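Local coordinates for protein putative phosphatase (DUF442) (Shewanella putrefaciens CN-32, PDB 3GXH) that is probably a phosphatase of the tyrosine and dual-specificity class, holding an oxyanion in the loop between a sheet strand and the helix that follows, at residues A[20-25]-A[115-120]; A[102-105]-A[109-112]; A[43-48]-A[90-95]; A[80-85]-A[148-153]; A[25-30]-A[57-62]. All coordinates share one frame; numbering follows the deposited sequence.

Strand 22-25, strand 100-103 and strand 43-46 are neighbours in one sheet, and interactions 1, 2 and 3 each set one of them against a helix in the buried interior. Interactions 1 and 2 share helix 108-120, the first meeting it through aliphatic and aromatic groups, the second through backbone N-H groups, a cysteine sulfur and a bound sulfate. Interactions 3 and 4 share helix 82-94: the first uses its sheet-facing side, the second its opening turn, where valines meet helix 142-154 nearer the surface. Interaction 5 is partly buried, about 25 Å from interaction 4 between centres, and touches interaction 2 through a hydrogen bond from H103 to E59.

Interaction 1 (A[20-25]-A[115-120]); sequences PQLLSS and YLYQLK
The backbones stand well apart where L22, near the start of strand 22-25, faces Q118 in the last turn of helix 108-120, with 9.8 Å between their CA atoms. Side chains therefore have to bridge the gap, and three of them, L22, Y117 and Q118, do so by pointing their CB atoms toward the opposite segment. The L22 methyl CD2 reaches Y117 CD2 at 4.1 Å, approaching the ring obliquely. With L22 CG anti to the backbone N (chi1 -176°), the branch is thrown out from the strand to meet the helix. The same methyl, L22 CD2, also lies 4.4 Å from Q118 NE2, an amide nitrogen already engaged by Q18 O. This is a helix laid over a sheet, as in the alpha/beta architecture of the tyrosine phosphatase family, here at the strand that pairs in parallel with strand 100-103. Helix 82-94 joins from the side, where the M92 methyl CE packs on both Y117 and L22. No hydrogen bond crosses between the two segments, and both L22 and the Q118 amide are buried. Farther round the helix, L116 turns to helix 142-154 and packs on V151.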
# COMPACT_ATOMS: atom_id res chain seq x y z
N PRO A 20 -10.96 2.55 7.47
CA PRO A 20 -10.70 3.75 8.27
C PRO A 20 -9.22 3.95 8.74
O PRO A 20 -8.79 5.13 8.79
CB PRO A 20 -11.69 3.60 9.44
CG PRO A 20 -12.89 2.92 8.74
CD PRO A 20 -12.22 1.89 7.85
N GLN A 21 -8.47 2.87 8.97
CA GLN A 21 -7.00 2.97 9.30
C GLN A 21 -5.99 2.53 8.20
O GLN A 21 -4.81 2.29 8.50
CB GLN A 21 -6.65 2.19 10.58
CG GLN A 21 -7.47 2.56 11.85
CD GLN A 21 -7.02 1.77 13.14
OE1 GLN A 21 -7.10 0.53 13.21
NE2 GLN A 21 -6.45 2.48 14.07
N LEU A 22 -6.46 2.27 6.99
CA LEU A 22 -5.55 1.85 5.91
C LEU A 22 -5.83 2.67 4.66
O LEU A 22 -6.91 2.61 4.07
CB LEU A 22 -5.75 0.38 5.56
CG LEU A 22 -4.79 -0.16 4.52
CD1 LEU A 22 -3.33 -0.05 4.91
CD2 LEU A 22 -5.24 -1.64 4.21
N LEU A 23 -4.81 3.41 4.22
CA LEU A 23 -4.76 4.09 2.96
C LEU A 23 -3.86 3.32 2.02
O LEU A 23 -2.87 2.71 2.45
CB LEU A 23 -4.18 5.48 3.15
CG LEU A 23 -4.92 6.43 4.05
CD1 LEU A 23 -4.20 7.74 4.16
CD2 LEU A 23 -6.37 6.63 3.54
N SER A 24 -4.17 3.33 0.72
CA SER A 24 -3.25 2.85 -0.32
C SER A 24 -3.06 4.01 -1.30
O SER A 24 -3.95 4.81 -1.50
CB SER A 24 -3.77 1.60 -1.01
OG SER A 24 -4.96 1.88 -1.78
N SER A 25 -1.89 4.10 -1.91
CA SER A 25 -1.66 5.15 -2.89
C SER A 25 -0.51 4.87 -3.81
O SER A 25 0.23 3.90 -3.65
CB SER A 25 -1.43 6.50 -2.21
OG SER A 25 -0.14 6.64 -1.61
N TYR A 115 -5.90 -5.53 -0.74
CA TYR A 115 -6.96 -6.51 -0.96
C TYR A 115 -6.63 -7.81 -0.24
O TYR A 115 -7.48 -8.36 0.47
CB TYR A 115 -7.12 -6.75 -2.45
CG TYR A 115 -7.98 -7.94 -2.75
CD1 TYR A 115 -9.34 -7.88 -2.51
CD2 TYR A 115 -7.43 -9.15 -3.18
CE1 TYR A 115 -10.16 -8.98 -2.74
CE2 TYR A 115 -8.23 -10.26 -3.43
CZ TYR A 115 -9.58 -10.17 -3.20
OH TYR A 115 -10.39 -11.30 -3.45
N LEU A 116 -5.39 -8.31 -0.39
CA LEU A 116 -5.06 -9.56 0.22
C LEU A 116 -5.10 -9.47 1.74
O LEU A 116 -5.50 -10.45 2.42
CB LEU A 116 -3.69 -10.05 -0.25
CG LEU A 116 -3.72 -10.54 -1.70
CD1 LEU A 116 -2.29 -10.85 -2.15
CD2 LEU A 116 -4.63 -11.77 -1.93
N TYR A 117 -4.71 -8.33 2.29
CA TYR A 117 -4.73 -8.13 3.72
C TYR A 117 -6.14 -8.15 4.24
O TYR A 117 -6.45 -8.82 5.24
CB TYR A 117 -4.03 -6.81 4.09
CG TYR A 117 -4.25 -6.39 5.51
CD1 TYR A 117 -3.53 -6.99 6.53
CD2 TYR A 117 -5.22 -5.41 5.84
CE1 TYR A 117 -3.74 -6.60 7.86
CE2 TYR A 117 -5.43 -5.04 7.17
CZ TYR A 117 -4.68 -5.63 8.14
OH TYR A 117 -4.93 -5.26 9.46
N GLN A 118 -7.01 -7.39 3.60
CA GLN A 118 -8.40 -7.35 4.05
C GLN A 118 -9.04 -8.73 3.93
O GLN A 118 -9.82 -9.16 4.80
CB GLN A 118 -9.19 -6.30 3.32
CG GLN A 118 -8.66 -4.90 3.61
CD GLN A 118 -9.44 -3.77 2.96
OE1 GLN A 118 -9.99 -3.91 1.85
NE2 GLN A 118 -9.47 -2.62 3.65
N LEU A 119 -8.72 -9.42 2.84
CA LEU A 119 -9.25 -10.77 2.62
C LEU A 119 -8.81 -11.70 3.74
O LEU A 119 -9.64 -12.41 4.35
CB LEU A 119 -8.81 -11.26 1.24
CG LEU A 119 -9.37 -12.60 0.82
CD1 LEU A 119 -10.90 -12.50 0.68
CD2 LEU A 119 -8.72 -13.01 -0.50
N LYS A 120 -7.53 -11.68 4.12
CA LYS A 120 -7.06 -12.61 5.15
C LYS A 120 -7.52 -12.24 6.56
O LYS A 120 -7.65 -13.12 7.44
CB LYS A 120 -5.55 -12.75 5.08
CG LYS A 120 -4.83 -11.64 5.73
CD LYS A 120 -4.48 -11.88 7.20
CE LYS A 120 -3.47 -10.82 7.63
NZ LYS A 120 -3.27 -10.78 9.09

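Interaction 2 (A[102-105]-A[109-112]); sequences VHCL and RASA. With SO4 (sulfate ion), chain D.
C104 carries its SG between its own backbone N and carbonyl carbon (chi1 43°), which swings the sulfur round to the first turn of helix 108-120. There A110 N donates to C104 SG at 3.5 Å, with an N-H...S angle of 159°, and A110 CB lies 3.9 Å from the same sulfur. R109 runs its chain extended from CG to NE, past the bound sulfate, and turns at its last torsion (chi4 88°) to bring NH1 to the anion. Two N-H groups of this one residue then hold a single sulfate oxygen: R109 N and R109 NH1 each reach O4 at 3.0 Å, the backbone bond nearly straight at 171°. L105 N donates to O3 at 2.8 Å, and the amides of A106 and Y108 add further bonds, so the loop wraps the anion with N-H groups. The segment HCLANYR resembles the Cys-to-Arg phosphate-binding loop of tyrosine phosphatases, with four residues between cysteine and arginine where the classic signature has five. The sulfate, probably from the crystallisation liquor, is consistent with a phosphate site. Beneath the loop, A110 CB presses on V102 O at 3.4 Å. V75 O receives R109 NE. Strand 100-103 runs between strands 22-25 and 43-46, and delivers the loop to helix 108-120, which W144 of helix 142-154 flanks.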
# COMPACT_ATOMS: atom_id res chain seq x y z
N VAL A 102 -0.02 2.24 2.74
CA VAL A 102 0.83 1.37 1.92
C VAL A 102 0.83 1.97 0.52
O VAL A 102 -0.25 2.30 -0.01
CB VAL A 102 0.41 -0.09 1.97
CG1 VAL A 102 -1.07 -0.31 1.54
CG2 VAL A 102 1.37 -1.00 1.20
N HIS A 103 2.00 2.13 -0.07
CA HIS A 103 2.07 2.76 -1.39
C HIS A 103 3.11 2.18 -2.28
O HIS A 103 4.02 1.47 -1.87
CB HIS A 103 2.30 4.27 -1.24
CG HIS A 103 3.74 4.64 -1.04
ND1 HIS A 103 4.59 4.84 -2.12
CD2 HIS A 103 4.48 4.87 0.07
CE1 HIS A 103 5.80 5.15 -1.65
NE2 HIS A 103 5.77 5.15 -0.33
N CYS A 104 3.01 2.58 -3.54
CA CYS A 104 4.03 2.30 -4.52
C CYS A 104 4.08 3.52 -5.46
O CYS A 104 4.03 4.66 -4.94
CB CYS A 104 3.78 0.96 -5.23
SG CYS A 104 2.03 0.79 -5.68
N LEU A 105 4.19 3.35 -6.77
CA LEU A 105 4.22 4.51 -7.66
C LEU A 105 2.82 4.91 -8.09
O LEU A 105 2.49 6.08 -8.08
CB LEU A 105 5.09 4.26 -8.89
CG LEU A 105 5.19 5.39 -9.92
CD1 LEU A 105 5.64 6.67 -9.28
CD2 LEU A 105 6.06 4.98 -11.09
N ARG A 109 0.68 -2.35 -7.01
CA ARG A 109 1.18 -3.26 -5.96
C ARG A 109 0.39 -3.04 -4.66
O ARG A 109 -0.07 -4.03 -4.02
CB ARG A 109 2.65 -3.02 -5.64
CG ARG A 109 3.62 -3.48 -6.70
CD ARG A 109 4.90 -2.64 -6.45
NE ARG A 109 6.09 -2.97 -7.21
CZ ARG A 109 6.40 -2.46 -8.39
NH1 ARG A 109 5.52 -1.76 -9.11
NH2 ARG A 109 7.57 -2.73 -8.92
N ALA A 110 0.24 -1.79 -4.21
CA ALA A 110 -0.34 -1.50 -2.91
C ALA A 110 -1.81 -1.85 -2.81
O ALA A 110 -2.25 -2.39 -1.80
CB ALA A 110 -0.05 -0.01 -2.49
N SER A 111 -2.60 -1.57 -3.83
CA SER A 111 -4.03 -1.93 -3.77
C SER A 111 -4.21 -3.47 -3.79
O SER A 111 -5.12 -3.97 -3.11
CB SER A 111 -4.84 -1.26 -4.87
OG SER A 111 -4.48 -1.72 -6.17
N ALA A 112 -3.34 -4.18 -4.50
CA ALA A 112 -3.37 -5.65 -4.53
C ALA A 112 -3.04 -6.20 -3.13
O ALA A 112 -3.70 -7.10 -2.63
CB ALA A 112 -2.43 -6.21 -5.61
S SO4 D . 2.87 0.39 -9.29
O1 SO4 D . 1.61 1.06 -9.29
O2 SO4 D . 3.33 0.11 -10.65
O3 SO4 D . 3.87 1.23 -8.63
O4 SO4 D . 2.76 -0.83 -8.48

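Interaction 3 (A[43-48]-A[90-95]); sequences VVINLM and AAMDQH
The imidazole of H95 carries the V43 methyl CG1 over one face, a CH-pi contact 4.2 Å from the ring centroid and 9° off the normal, while A91 C lies at its edge in the ring plane. V43 CG2 stands 3.6 Å from H95 CD2, the two side chains crossing at a slant, so both branches of the valine bear on the ring. The imidazole cannot easily turn, because H95 ND1 donates to A91 O at 2.8 Å (163°), with that oxygen close to the ring plane. The backbone N of H95 goes to M92 O instead, leaving A91 O for the side chain. Helix 82-94 belongs to a beta-alpha-beta crossover: it follows strand 69-72, precedes strand 100-103, and packs on strand 43-46, which lies between those two in the sheet. Further along that strand, the I45 terminal methyl CD1 reaches the helix at two points. It lies 3.9 Å from the selenium SE of selenomethionine M92 and 4.2 Å from A91 CB. Bends at chi2 and chi3 turn the M92 chain so that SE meets I45 CD1. At the end of the strand, N46 OD1 takes M48 N at 2.9 Å in an Asx turn, the donor lying above the amide plane.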
# COMPACT_ATOMS: atom_id res chain seq x y z
N VAL A 43 2.33 5.36 9.97
CA VAL A 43 3.33 4.47 9.40
C VAL A 43 3.16 4.52 7.89
O VAL A 43 2.03 4.48 7.37
CB VAL A 43 3.05 3.04 9.85
CG1 VAL A 43 4.18 2.10 9.33
CG2 VAL A 43 2.82 2.91 11.37
N VAL A 44 4.29 4.56 7.16
CA VAL A 44 4.28 4.43 5.73
C VAL A 44 5.00 3.15 5.35
O VAL A 44 6.16 2.97 5.79
CB VAL A 44 4.99 5.62 5.06
CG1 VAL A 44 5.09 5.39 3.54
CG2 VAL A 44 4.24 6.93 5.34
N ILE A 45 4.33 2.28 4.60
CA ILE A 45 4.86 1.03 4.09
C ILE A 45 5.04 1.20 2.60
O ILE A 45 4.08 1.39 1.87
CB ILE A 45 3.99 -0.20 4.43
CG1 ILE A 45 3.75 -0.26 5.95
CG2 ILE A 45 4.64 -1.46 3.85
CD1 ILE A 45 2.83 -1.39 6.34
N ASN A 46 6.30 1.18 2.15
CA ASN A 46 6.69 1.46 0.76
C ASN A 46 7.03 0.16 0.09
O ASN A 46 7.93 -0.56 0.51
CB ASN A 46 7.91 2.36 0.77
CG ASN A 46 8.41 2.70 -0.61
OD1 ASN A 46 7.71 2.49 -1.64
ND2 ASN A 46 9.67 3.17 -0.64
N LEU A 47 6.26 -0.15 -0.96
CA LEU A 47 6.46 -1.36 -1.81
C LEU A 47 7.23 -1.09 -3.10
O LEU A 47 7.47 -2.00 -3.86
CB LEU A 47 5.11 -2.01 -2.17
CG LEU A 47 4.15 -2.30 -1.05
CD1 LEU A 47 2.87 -2.94 -1.59
CD2 LEU A 47 4.75 -3.17 0.08
N MSE A 48 7.57 0.17 -3.34
CA MSE A 48 8.28 0.57 -4.55
C MSE A 48 9.77 0.37 -4.41
O MSE A 48 10.39 0.98 -3.55
CB MSE A 48 7.97 2.04 -4.82
CG MSE A 48 8.72 2.65 -5.98
SE MSE A 48 8.19 4.49 -6.20
CE MSE A 48 8.93 4.82 -7.98
N ALA A 90 2.98 -9.21 8.18
CA ALA A 90 3.69 -9.14 9.45
C ALA A 90 3.91 -7.71 9.87
O ALA A 90 3.83 -7.39 11.05
CB ALA A 90 5.03 -9.92 9.39
N ALA A 91 4.22 -6.83 8.92
CA ALA A 91 4.39 -5.43 9.26
C ALA A 91 3.08 -4.81 9.76
O ALA A 91 3.06 -4.03 10.71
CB ALA A 91 4.93 -4.64 8.05
N MSE A 92 1.98 -5.16 9.12
CA MSE A 92 0.67 -4.70 9.60
C MSE A 92 0.41 -5.17 11.03
O MSE A 92 0.06 -4.37 11.89
CB MSE A 92 -0.45 -5.18 8.66
CG MSE A 92 -0.42 -4.55 7.29
SE MSE A 92 -0.78 -2.64 7.28
CE MSE A 92 -2.68 -2.74 7.77
N ASP A 93 0.67 -6.45 11.30
CA ASP A 93 0.45 -6.93 12.66
C ASP A 93 1.33 -6.19 13.68
O ASP A 93 0.90 -5.97 14.83
CB ASP A 93 0.69 -8.43 12.79
CG ASP A 93 0.19 -8.97 14.11
OD1 ASP A 93 -1.00 -8.72 14.43
OD2 ASP A 93 0.98 -9.61 14.84
N GLN A 94 2.54 -5.81 13.30
CA GLN A 94 3.44 -5.10 14.20
C GLN A 94 3.04 -3.66 14.44
O GLN A 94 3.64 -3.00 15.30
CB GLN A 94 4.88 -5.13 13.67
CG GLN A 94 5.58 -6.42 13.81
CD GLN A 94 6.97 -6.24 14.40
OE1 GLN A 94 7.96 -6.60 13.77
NE2 GLN A 94 7.05 -5.66 15.59
N HIS A 95 2.08 -3.16 13.68
CA HIS A 95 1.63 -1.79 13.80
C HIS A 95 0.17 -1.75 14.06
O HIS A 95 -0.57 -0.88 13.63
CB HIS A 95 2.01 -0.98 12.54
CG HIS A 95 3.47 -0.82 12.41
ND1 HIS A 95 4.27 -1.69 11.69
CD2 HIS A 95 4.32 0.09 12.95
CE1 HIS A 95 5.53 -1.30 11.78
NE2 HIS A 95 5.59 -0.23 12.56

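Interaction 4 (A[80-85]-A[148-153]); sequences PKVEDV and LTEVSA
One turn before V151, the valine that meets V82 and V85 across the contact, L148 O is gripped by two donors of a single residue: S152 OG at 2.7 Å and S152 N at 2.9 Å, reaching it from opposite faces of its plane. That turn of helix 142-154 thus carries a hydroxyl bond beside the usual backbone one. On the other segment, the N-cap residue K81 gives its backbone N to D84 OD2, three residues on at the start of helix 82-94, at 3.0 Å and from above the carboxylate plane. Between these helices the V85 methyl CG1 and the V151 methyl CG1 reach toward each other tip to tip, 4.2 Å apart. The other V151 methyl, CG2, lies 4.1 Å from V82 CG2. The same V82 methyl also meets E150, whose extended chain, with CG anti to the backbone N (chi1 180°), crosses it at about a right angle and brings E150 CD to 3.7 Å from V82 CG2. On the inner side, F113 backs V85 and L116 backs V151, so helix 108-120 closes the group. Between the two segments the contact is van der Waals only: methyls on methyls and, at the exposed side, the E150 carboxylate against a methyl.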
# COMPACT_ATOMS: atom_id res chain seq x y z
N PRO A 80 6.40 -10.84 -8.20
CA PRO A 80 5.97 -10.65 -6.85
C PRO A 80 5.88 -11.96 -6.08
O PRO A 80 5.47 -12.98 -6.64
CB PRO A 80 4.62 -10.00 -7.01
CG PRO A 80 4.08 -10.56 -8.30
CD PRO A 80 5.32 -10.60 -9.17
N LYS A 81 6.32 -11.95 -4.84
CA LYS A 81 6.45 -13.22 -4.11
C LYS A 81 5.45 -13.30 -2.96
O LYS A 81 5.13 -12.30 -2.29
CB LYS A 81 7.85 -13.32 -3.54
CG LYS A 81 8.99 -13.25 -4.52
CD LYS A 81 10.23 -13.77 -3.80
CE LYS A 81 11.48 -13.84 -4.68
NZ LYS A 81 12.21 -12.52 -4.69
N VAL A 82 5.02 -14.53 -2.66
CA VAL A 82 4.21 -14.77 -1.48
C VAL A 82 4.92 -14.24 -0.22
O VAL A 82 4.30 -13.64 0.65
CB VAL A 82 3.86 -16.26 -1.34
CG1 VAL A 82 3.32 -16.53 0.04
CG2 VAL A 82 2.88 -16.65 -2.44
N GLU A 83 6.24 -14.39 -0.18
CA GLU A 83 7.01 -13.91 0.93
C GLU A 83 6.90 -12.38 1.11
O GLU A 83 6.98 -11.86 2.23
CB GLU A 83 8.47 -14.34 0.75
CG GLU A 83 9.55 -13.57 1.42
CD GLU A 83 10.92 -14.08 0.98
OE1 GLU A 83 11.39 -15.06 1.59
OE2 GLU A 83 11.50 -13.54 0.00
N ASP A 84 6.75 -11.67 0.00
CA ASP A 84 6.56 -10.21 0.07
C ASP A 84 5.22 -9.87 0.75
O ASP A 84 5.11 -8.99 1.58
CB ASP A 84 6.56 -9.52 -1.30
CG ASP A 84 7.84 -9.77 -2.10
OD1 ASP A 84 8.94 -9.86 -1.48
OD2 ASP A 84 7.73 -9.81 -3.37
N VAL A 85 4.19 -10.59 0.32
CA VAL A 85 2.86 -10.42 0.91
C VAL A 85 2.89 -10.73 2.40
O VAL A 85 2.38 -9.96 3.22
CB VAL A 85 1.81 -11.25 0.16
CG1 VAL A 85 0.41 -11.11 0.83
CG2 VAL A 85 1.75 -10.84 -1.31
N LEU A 148 -2.25 -13.63 -6.34
CA LEU A 148 -3.51 -13.40 -5.67
C LEU A 148 -4.29 -14.68 -5.39
O LEU A 148 -4.82 -14.87 -4.29
CB LEU A 148 -4.38 -12.41 -6.42
CG LEU A 148 -4.09 -10.90 -6.11
CD1 LEU A 148 -2.61 -10.55 -6.26
CD2 LEU A 148 -5.00 -10.05 -6.99
N THR A 149 -4.30 -15.59 -6.34
CA THR A 149 -5.01 -16.87 -6.20
C THR A 149 -4.34 -17.69 -5.11
O THR A 149 -5.02 -18.27 -4.25
CB THR A 149 -5.02 -17.64 -7.54
OG1 THR A 149 -5.77 -16.91 -8.53
CG2 THR A 149 -5.59 -19.08 -7.37
N GLU A 150 -3.03 -17.75 -5.13
CA GLU A 150 -2.26 -18.59 -4.18
C GLU A 150 -2.46 -18.08 -2.77
O GLU A 150 -2.67 -18.87 -1.84
CB GLU A 150 -0.75 -18.57 -4.53
CG GLU A 150 0.13 -19.43 -3.57
CD GLU A 150 1.57 -19.70 -4.10
OE1 GLU A 150 1.89 -19.35 -5.27
OE2 GLU A 150 2.39 -20.27 -3.33
N VAL A 151 -2.40 -16.77 -2.59
CA VAL A 151 -2.49 -16.22 -1.24
C VAL A 151 -3.91 -16.32 -0.74
O VAL A 151 -4.10 -16.62 0.47
CB VAL A 151 -2.03 -14.77 -1.16
CG1 VAL A 151 -2.41 -14.13 0.22
CG2 VAL A 151 -0.58 -14.66 -1.37
N SER A 152 -4.91 -16.09 -1.61
CA SER A 152 -6.31 -16.19 -1.23
C SER A 152 -6.58 -17.61 -0.73
O SER A 152 -7.15 -17.79 0.36
CB SER A 152 -7.23 -15.85 -2.39
OG SER A 152 -7.05 -14.50 -2.80
N ALA A 153 -6.15 -18.61 -1.50
CA ALA A 153 -6.32 -20.03 -1.08
C ALA A 153 -5.59 -20.38 0.22
O ALA A 153 -6.13 -21.14 1.06
CB ALA A 153 -5.91 -20.98 -2.21

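Interaction 5 (A[25-30]-A[57-62]); sequences SGLPNE and PDEGKL. With EDO (1,2-ethanediol), chain G.
L27 and E59 make the enclosed half of this contact, E30 and L62 the half at the surface. On the inner side L27 and E59 run past one another in opposite directions, and the leucine methyl CD1 lies 3.6 Å from E59 OE1. The buried carboxylate is steadied from elsewhere: E59 OE2 takes a hydrogen bond from H103 NE2, which fixes the acid beside the strand. Near the L27 backbone a 1,2-ethanediol, probably from the crystallisation liquor, donates from O1 to L27 O at 2.8 Å and also bonds to R13. The outer side is more exposed to solvent, and no polar bond crosses it. The extended E30 chain crosses L62 at about a right angle, with E30 CD 3.7 Å from L62 CD2 and E30 CB 4.1 Å from L62 CD1. K61 NZ stays 6.3 Å from E30 OE2, so the opposite charges make no salt bridge. Both segments sit at helix starts: D58 caps helix 59-65, its OD1 taking K61 N, and N29 occupies the N-cap position of helix 30-38. These loops follow the C-terminal ends of strands 22-25 and 43-46, the edge of the sheet where the anion-binding loop lies, and L27 and E59 are the residues that adjoin H103 there.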
# COMPACT_ATOMS: atom_id res chain seq x y z
N SER A 25 -1.89 4.10 -1.91
CA SER A 25 -1.66 5.15 -2.89
C SER A 25 -0.51 4.87 -3.81
O SER A 25 0.23 3.90 -3.65
CB SER A 25 -1.43 6.50 -2.21
OG SER A 25 -0.14 6.64 -1.61
N GLY A 26 -0.37 5.77 -4.76
CA GLY A 26 0.86 5.94 -5.47
C GLY A 26 1.86 6.78 -4.71
O GLY A 26 1.80 6.94 -3.50
N LEU A 27 2.86 7.34 -5.42
CA LEU A 27 4.03 7.87 -4.72
C LEU A 27 3.80 9.28 -4.21
O LEU A 27 3.66 10.19 -5.03
CB LEU A 27 5.23 7.87 -5.69
CG LEU A 27 6.57 8.38 -5.12
CD1 LEU A 27 6.98 7.59 -3.93
CD2 LEU A 27 7.62 8.29 -6.23
N PRO A 28 3.80 9.50 -2.91
CA PRO A 28 3.73 10.88 -2.41
C PRO A 28 4.98 11.66 -2.74
O PRO A 28 6.06 11.07 -2.69
CB PRO A 28 3.55 10.73 -0.88
CG PRO A 28 3.05 9.30 -0.75
CD PRO A 28 3.84 8.56 -1.78
N ASN A 29 4.89 12.93 -3.12
CA ASN A 29 6.06 13.77 -3.16
C ASN A 29 6.41 14.20 -1.75
O ASN A 29 5.74 13.87 -0.77
CB ASN A 29 5.84 14.94 -4.12
CG ASN A 29 4.77 15.88 -3.70
OD1 ASN A 29 4.52 16.11 -2.52
ND2 ASN A 29 4.13 16.48 -4.69
N GLU A 30 7.52 14.91 -1.58
CA GLU A 30 8.02 15.23 -0.28
C GLU A 30 7.03 15.99 0.56
O GLU A 30 6.74 15.62 1.72
CB GLU A 30 9.36 16.00 -0.36
CG GLU A 30 9.91 16.37 1.01
CD GLU A 30 11.34 16.91 0.97
OE1 GLU A 30 12.03 16.82 -0.08
OE2 GLU A 30 11.78 17.45 2.02
N PRO A 57 15.38 9.36 -3.57
CA PRO A 57 16.72 8.82 -3.24
C PRO A 57 16.75 8.21 -1.80
O PRO A 57 17.50 7.26 -1.57
CB PRO A 57 17.62 10.01 -3.32
CG PRO A 57 16.95 10.90 -4.32
CD PRO A 57 15.46 10.71 -4.10
N ASP A 58 15.95 8.74 -0.89
CA ASP A 58 15.87 8.22 0.49
C ASP A 58 14.49 8.54 1.05
O ASP A 58 14.30 9.51 1.79
CB ASP A 58 16.96 8.84 1.32
CG ASP A 58 17.12 8.19 2.70
OD1 ASP A 58 16.24 7.38 3.07
OD2 ASP A 58 18.09 8.51 3.39
N GLU A 59 13.53 7.71 0.67
CA GLU A 59 12.17 7.91 1.11
C GLU A 59 12.09 7.87 2.63
O GLU A 59 11.33 8.65 3.24
CB GLU A 59 11.20 6.93 0.47
CG GLU A 59 9.77 7.19 1.00
CD GLU A 59 8.69 6.47 0.27
OE1 GLU A 59 8.65 6.50 -0.98
OE2 GLU A 59 7.83 5.90 0.99
N GLY A 60 12.81 6.94 3.24
CA GLY A 60 12.72 6.83 4.70
C GLY A 60 13.11 8.08 5.45
O GLY A 60 12.55 8.38 6.52
N LYS A 61 14.09 8.81 4.93
CA LYS A 61 14.45 10.08 5.47
C LYS A 61 13.26 11.03 5.44
O LYS A 61 12.94 11.70 6.42
CB LYS A 61 15.65 10.67 4.72
CG LYS A 61 16.09 12.02 5.24
CD LYS A 61 17.32 12.55 4.45
CE LYS A 61 17.80 13.91 4.99
NZ LYS A 61 17.03 15.07 4.48
N LEU A 62 12.59 11.09 4.30
CA LEU A 62 11.43 11.98 4.18
C LEU A 62 10.31 11.58 5.14
O LEU A 62 9.66 12.44 5.76
CB LEU A 62 10.89 12.00 2.75
CG LEU A 62 11.90 12.31 1.64
CD1 LEU A 62 11.17 12.36 0.24
CD2 LEU A 62 12.65 13.56 1.93
C1 EDO G . 5.43 11.14 -7.64
O1 EDO G . 5.40 11.79 -6.55
C2 EDO G . 4.03 11.06 -8.27
O2 EDO G . 4.15 10.38 -9.50